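PDB 1F56: plantacyanin from Spinacia oleracea, which probably carries single electrons between redox partners through one bound copper ion, as a basic blue cupredoxin of the phytocyanin family. Local coordinates for residues H34-V39 and D61-T66; L25-I30 and M84-N89. One frame throughout, in Å; residues are numbered along the deposited sequence.

Interaction 1 of 2, residues H34-V39 and D61-T66. With CU1 (copper (I) ion), chain F.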
loop_
_atom_site.group_PDB
_atom_site.type_symbol
_atom_site.label_atom_id
_atom_site.label_comp_id
_atom_site.label_asym_id
_atom_site.label_seq_id
_atom_site.Cartn_x
_atom_site.Cartn_y
_atom_site.Cartn_z
ATOM N N HIS A 34 -7.770 -4.344 -8.433
ATOM C CA HIS A 34 -7.087 -3.272 -7.704
ATOM C C HIS A 34 -5.632 -3.214 -8.174
ATOM O O HIS A 34 -5.184 -4.026 -8.988
ATOM C CB HIS A 34 -7.045 -3.562 -6.183
ATOM C CG HIS A 34 -8.385 -3.738 -5.545
ATOM N ND1 HIS A 34 -9.214 -2.681 -5.246
ATOM C CD2 HIS A 34 -9.052 -4.856 -5.168
ATOM C CE1 HIS A 34 -10.339 -3.136 -4.722
ATOM N NE2 HIS A 34 -10.267 -4.453 -4.666
ATOM N N ASN A 35 -4.908 -2.244 -7.637
ATOM C CA ASN A 35 -3.486 -2.119 -7.882
ATOM C C ASN A 35 -2.892 -1.525 -6.607
ATOM O O ASN A 35 -3.636 -1.113 -5.694
ATOM C CB ASN A 35 -3.195 -1.251 -9.118
ATOM C CG ASN A 35 -3.531 0.203 -8.922
ATOM O OD1 ASN A 35 -3.989 0.622 -7.862
ATOM N ND2 ASN A 35 -3.294 0.994 -9.961
ATOM N N VAL A 36 -1.563 -1.540 -6.511
ATOM C CA VAL A 36 -0.862 -0.982 -5.366
ATOM C C VAL A 36 0.158 0.014 -5.912
ATOM O O VAL A 36 1.045 -0.356 -6.664
ATOM C CB VAL A 36 -0.106 -2.056 -4.573
ATOM C CG1 VAL A 36 0.539 -1.418 -3.341
ATOM C CG2 VAL A 36 -1.062 -3.189 -4.188
ATOM N N VAL A 37 0.011 1.278 -5.545
ATOM C CA VAL A 37 0.928 2.303 -6.011
ATOM C C VAL A 37 1.665 2.859 -4.790
ATOM O O VAL A 37 1.016 3.258 -3.820
ATOM C CB VAL A 37 0.156 3.451 -6.719
ATOM C CG1 VAL A 37 1.146 4.434 -7.359
ATOM C CG2 VAL A 37 -0.788 2.869 -7.789
ATOM N N ALA A 38 3.002 2.854 -4.837
ATOM C CA ALA A 38 3.829 3.384 -3.754
ATOM C C ALA A 38 3.963 4.868 -4.039
ATOM O O ALA A 38 4.538 5.263 -5.053
ATOM C CB ALA A 38 5.226 2.706 -3.749
ATOM N N VAL A 39 3.442 5.693 -3.142
ATOM C CA VAL A 39 3.449 7.138 -3.355
ATOM C C VAL A 39 4.170 7.875 -2.234
ATOM O O VAL A 39 4.671 7.254 -1.303
ATOM C CB VAL A 39 1.982 7.661 -3.443
ATOM C CG1 VAL A 39 1.227 6.920 -4.537
ATOM C CG2 VAL A 39 1.260 7.445 -2.108
ATOM N N ASP A 61 1.641 -8.904 -4.588
ATOM C CA ASP A 61 2.811 -8.058 -4.730
ATOM C C ASP A 61 3.670 -8.035 -3.468
ATOM O O ASP A 61 3.173 -7.751 -2.380
ATOM C CB ASP A 61 2.352 -6.632 -5.079
ATOM C CG ASP A 61 1.393 -6.607 -6.259
ATOM O OD1 ASP A 61 1.775 -7.122 -7.330
ATOM O OD2 ASP A 61 0.259 -6.094 -6.128
ATOM N N ARG A 62 4.956 -8.342 -3.629
ATOM C CA ARG A 62 5.905 -8.349 -2.526
ATOM C C ARG A 62 6.657 -7.034 -2.538
ATOM O O ARG A 62 7.400 -6.745 -3.462
ATOM C CB ARG A 62 6.912 -9.490 -2.673
ATOM C CG ARG A 62 6.345 -10.858 -2.390
ATOM C CD ARG A 62 7.415 -11.924 -2.516
ATOM N NE ARG A 62 7.162 -13.030 -1.600
ATOM C CZ ARG A 62 7.520 -13.034 -0.319
ATOM N NH1 ARG A 62 8.157 -11.992 0.195
ATOM N NH2 ARG A 62 7.227 -14.076 0.451
ATOM N N ILE A 63 6.468 -6.241 -1.498
ATOM C CA ILE A 63 7.132 -4.959 -1.420
ATOM C C ILE A 63 7.874 -4.817 -0.086
ATOM O O ILE A 63 7.297 -5.013 0.984
ATOM C CB ILE A 63 6.102 -3.831 -1.556
ATOM C CG1 ILE A 63 5.327 -4.006 -2.868
ATOM C CG2 ILE A 63 6.799 -2.474 -1.505
ATOM C CD1 ILE A 63 4.290 -2.928 -3.115
ATOM N N LYS A 64 9.159 -4.485 -0.163
ATOM C CA LYS A 64 9.968 -4.292 1.031
ATOM C C LYS A 64 9.818 -2.865 1.559
ATOM O O LYS A 64 9.777 -1.913 0.789
ATOM C CB LYS A 64 11.426 -4.619 0.713
ATOM C CG LYS A 64 11.584 -6.054 0.189
ATOM C CD LYS A 64 13.031 -6.437 -0.047
ATOM C CE LYS A 64 13.129 -7.874 -0.539
ATOM N NZ LYS A 64 14.526 -8.259 -0.898
ATOM N N LEU A 65 9.705 -2.726 2.875
ATOM C CA LEU A 65 9.553 -1.420 3.514
ATOM C C LEU A 65 10.896 -0.731 3.734
ATOM O O LEU A 65 11.874 -1.389 4.052
ATOM C CB LEU A 65 8.875 -1.590 4.865
ATOM C CG LEU A 65 7.461 -2.174 4.850
ATOM C CD1 LEU A 65 6.905 -2.219 6.281
ATOM C CD2 LEU A 65 6.584 -1.308 3.952
ATOM N N THR A 66 10.953 0.583 3.546
ATOM C CA THR A 66 12.197 1.309 3.795
ATOM C C THR A 66 12.019 1.987 5.153
ATOM O O THR A 66 10.887 2.204 5.601
ATOM C CB THR A 66 12.477 2.386 2.709
ATOM O OG1 THR A 66 11.307 3.200 2.520
ATOM C CG2 THR A 66 12.869 1.730 1.398
HETATM CU CU CU1 F . -8.668 -0.744 -5.555
#

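Interaction 2 of 2, residues L25-I30 and M84-N89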
loop_
_atom_site.group_PDB
_atom_site.type_symbol
_atom_site.label_atom_id
_atom_site.label_comp_id
_atom_site.label_asym_id
_atom_site.label_seq_id
_atom_site.Cartn_x
_atom_site.Cartn_y
_atom_site.Cartn_z
ATOM N N LEU A 25 5.934 -6.715 2.767
ATOM C CA LEU A 25 4.467 -6.741 2.827
ATOM C C LEU A 25 3.994 -7.469 1.574
ATOM O O LEU A 25 4.513 -7.232 0.475
ATOM C CB LEU A 25 3.874 -5.332 2.811
ATOM C CG LEU A 25 4.144 -4.434 4.028
ATOM C CD1 LEU A 25 3.301 -3.163 3.932
ATOM C CD2 LEU A 25 3.821 -5.196 5.301
ATOM N N VAL A 26 3.025 -8.359 1.724
ATOM C CA VAL A 26 2.511 -9.048 0.564
ATOM C C VAL A 26 1.060 -8.626 0.390
ATOM O O VAL A 26 0.187 -9.029 1.168
ATOM C CB VAL A 26 2.592 -10.587 0.705
ATOM C CG1 VAL A 26 2.137 -11.237 -0.622
ATOM C CG2 VAL A 26 4.041 -11.036 1.038
ATOM N N PHE A 27 0.808 -7.791 -0.618
ATOM C CA PHE A 27 -0.540 -7.314 -0.897
ATOM C C PHE A 27 -1.297 -8.393 -1.673
ATOM O O PHE A 27 -0.918 -8.770 -2.799
ATOM C CB PHE A 27 -0.497 -6.002 -1.698
ATOM C CG PHE A 27 0.066 -4.841 -0.926
ATOM C CD1 PHE A 27 1.445 -4.687 -0.780
ATOM C CD2 PHE A 27 -0.781 -3.918 -0.322
ATOM C CE1 PHE A 27 1.975 -3.629 -0.042
ATOM C CE2 PHE A 27 -0.264 -2.848 0.423
ATOM C CZ PHE A 27 1.122 -2.707 0.560
ATOM N N LYS A 28 -2.371 -8.882 -1.062
ATOM C CA LYS A 28 -3.168 -9.945 -1.657
ATOM C C LYS A 28 -4.552 -9.470 -2.042
ATOM O O LYS A 28 -5.252 -8.842 -1.233
ATOM C CB LYS A 28 -3.265 -11.130 -0.690
ATOM C CG LYS A 28 -1.907 -11.730 -0.349
ATOM C CD LYS A 28 -2.029 -13.143 0.181
ATOM C CE LYS A 28 -0.687 -13.849 0.124
ATOM N NZ LYS A 28 -0.773 -15.264 0.571
ATOM N N TYR A 29 -4.921 -9.770 -3.292
ATOM C CA TYR A 29 -6.210 -9.383 -3.856
ATOM C C TYR A 29 -6.356 -10.055 -5.225
ATOM O O TYR A 29 -5.438 -10.746 -5.689
ATOM C CB TYR A 29 -6.279 -7.857 -4.014
ATOM C CG TYR A 29 -5.143 -7.296 -4.848
ATOM C CD1 TYR A 29 -3.898 -7.024 -4.279
ATOM C CD2 TYR A 29 -5.300 -7.074 -6.221
ATOM C CE1 TYR A 29 -2.832 -6.543 -5.062
ATOM C CE2 TYR A 29 -4.237 -6.599 -7.013
ATOM C CZ TYR A 29 -3.012 -6.338 -6.425
ATOM O OH TYR A 29 -1.966 -5.887 -7.200
ATOM N N ILE A 30 -7.500 -9.865 -5.875
ATOM C CA ILE A 30 -7.713 -10.490 -7.177
ATOM C C ILE A 30 -7.126 -9.601 -8.263
ATOM O O ILE A 30 -7.503 -8.428 -8.413
ATOM C CB ILE A 30 -9.225 -10.712 -7.487
ATOM C CG1 ILE A 30 -9.820 -11.752 -6.538
ATOM C CG2 ILE A 30 -9.392 -11.230 -8.912
ATOM C CD1 ILE A 30 -11.339 -11.887 -6.644
ATOM N N MET A 84 -8.945 2.865 0.307
ATOM C CA MET A 84 -7.815 2.042 -0.074
ATOM C C MET A 84 -6.499 2.823 -0.062
ATOM O O MET A 84 -5.973 3.228 -1.096
ATOM C CB MET A 84 -8.051 1.394 -1.437
ATOM C CG MET A 84 -9.033 0.241 -1.385
ATOM S SD MET A 84 -8.963 -0.801 -2.854
ATOM C CE MET A 84 -7.694 -2.047 -2.368
ATOM N N LYS A 85 -5.976 3.037 1.135
ATOM C CA LYS A 85 -4.707 3.745 1.287
ATOM C C LYS A 85 -4.162 3.407 2.674
ATOM O O LYS A 85 -4.944 3.223 3.612
ATOM C CB LYS A 85 -4.925 5.264 1.184
ATOM C CG LYS A 85 -5.836 5.781 2.290
ATOM C CD LYS A 85 -5.632 7.252 2.585
ATOM C CE LYS A 85 -6.252 8.155 1.553
ATOM N NZ LYS A 85 -6.112 9.586 1.971
ATOM N N ILE A 86 -2.841 3.297 2.802
ATOM C CA ILE A 86 -2.246 3.041 4.106
ATOM C C ILE A 86 -0.890 3.696 4.229
ATOM O O ILE A 86 -0.173 3.885 3.241
ATOM C CB ILE A 86 -2.047 1.542 4.421
ATOM C CG1 ILE A 86 -1.273 0.861 3.298
ATOM C CG2 ILE A 86 -3.382 0.883 4.685
ATOM C CD1 ILE A 86 -0.907 -0.589 3.621
ATOM N N ALA A 87 -0.562 4.058 5.463
ATOM C CA ALA A 87 0.703 4.675 5.796
ATOM C C ALA A 87 1.282 3.757 6.866
ATOM O O ALA A 87 0.662 3.533 7.909
ATOM C CB ALA A 87 0.478 6.071 6.351
ATOM N N ILE A 88 2.455 3.199 6.585
ATOM C CA ILE A 88 3.133 2.297 7.510
ATOM C C ILE A 88 4.418 2.977 7.977
ATOM O O ILE A 88 5.172 3.499 7.150
ATOM C CB ILE A 88 3.519 0.979 6.798
ATOM C CG1 ILE A 88 2.271 0.297 6.243
ATOM C CG2 ILE A 88 4.293 0.054 7.753
ATOM C CD1 ILE A 88 1.274 -0.097 7.295
ATOM N N ASN A 89 4.651 3.002 9.289
ATOM C CA ASN A 89 5.879 3.577 9.837
ATOM C C ASN A 89 6.808 2.403 10.109
ATOM O O ASN A 89 6.576 1.621 11.031
ATOM C CB ASN A 89 5.616 4.324 11.144
ATOM C CG ASN A 89 6.882 4.976 11.714
ATOM O OD1 ASN A 89 6.920 5.376 12.873
ATOM N ND2 ASN A 89 7.908 5.088 10.895
#

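Interaction 1 of 2, residues H34-V39 and D61-T66
Val36 meets Asp61 and Ile63 in the core of the cupredoxin beta sandwich, at a point where strand 36-39 of one sheet faces strand 60-64 of the other. Followed outward from CB, which points across the gap, the valine forks into two methyls with different partners. CG1, anti to the backbone N (chi1 -177°), reaches Ile63 CD1 at 4.0 Å; CG2 lies 3.7 Å from Asp61 OD2. Both pairs pass each other flank to flank, pointing opposite ways: one methyl meets another methyl, the second a carboxylate oxygen. The isoleucine supplies its extended end, CD1 stretched on from CG1 (chi2 -179°). The carboxylate of the buried Asp61 is held by two hydroxyls, OD2 hydrogen-bonded to Tyr29 OH and OD1 to Ser58 OG, and the CG2 methyl of Val36 packs beside OD2 without bonding to it. Phe27 and Phe72 also touch both Val36 and Ile63, bringing aromatic rings to the pair. Two residues before the valine, just ahead of the strand, the same chain passes the copper site completed by Cys74, His79 and Met84, where His34 ND1 binds the copper ion at 2.0 Å.

Interaction 2 of 2, residues L25-I30 and M84-N89
The backbones of 25-30 and 84-89 stand well apart, with CA atoms 10.3 Å from each other at Leu25 and Ile88 and 11.6 Å at Phe27 and Ile86, a separation that side chains from two facing sheets must fill. Phe27 and Ile86 approach from opposite directions. The isoleucine presents its CD1 methyl to the edge of the phenyl ring, near the ring plane, and comes within 4.0 Å of Phe27 CE2. Its CG1 branch starts between the backbone N and the carbonyl carbon (chi1 53°) and then runs extended, which carries the terminal methyl toward the aromatic edge. Alongside, Leu25 CD1 lies 4.3 Å from Ile88 CG1, so here a methyl meets a methylene partway along the isoleucine chain. Both pairs are purely apolar, a small patch of the hydrophobic core of the cupredoxin sandwich. The phenyl ring has further aromatic company: it meets Trp7 edge-to-face and Phe72 with the planes at about 50°. Strand 24-28 lies between strands 2-6 and 60-64 in its sheet, whereas strand 85-90 forms an outermost strand of the opposing sheet, paired with strand 68-73, whose Phe72 also touches Ile86.

How the interactions relate
From the N terminus, the chain runs through strand 2-6 to 25-30, the first half of interaction 2, and then into 34-39, which opens interaction 1 at the copper ligand His34 and continues as strand 36-39. Helix 41-45 and strand 54-56 intervene before 61-66 closes that first, shorter loop. Strand 68-73 and the copper-binding residues Cys74 and His79 follow, and 84-89 closes the longer loop, so interaction 1 is nested inside interaction 2. Both join the same two sheets, with their centres about 7 Å apart. They also touch directly: Ile63 O and Leu25 N, 2.8 Å apart, probably form a hydrogen bond, while His34 and Met84 bring one copper ligand from each contact together.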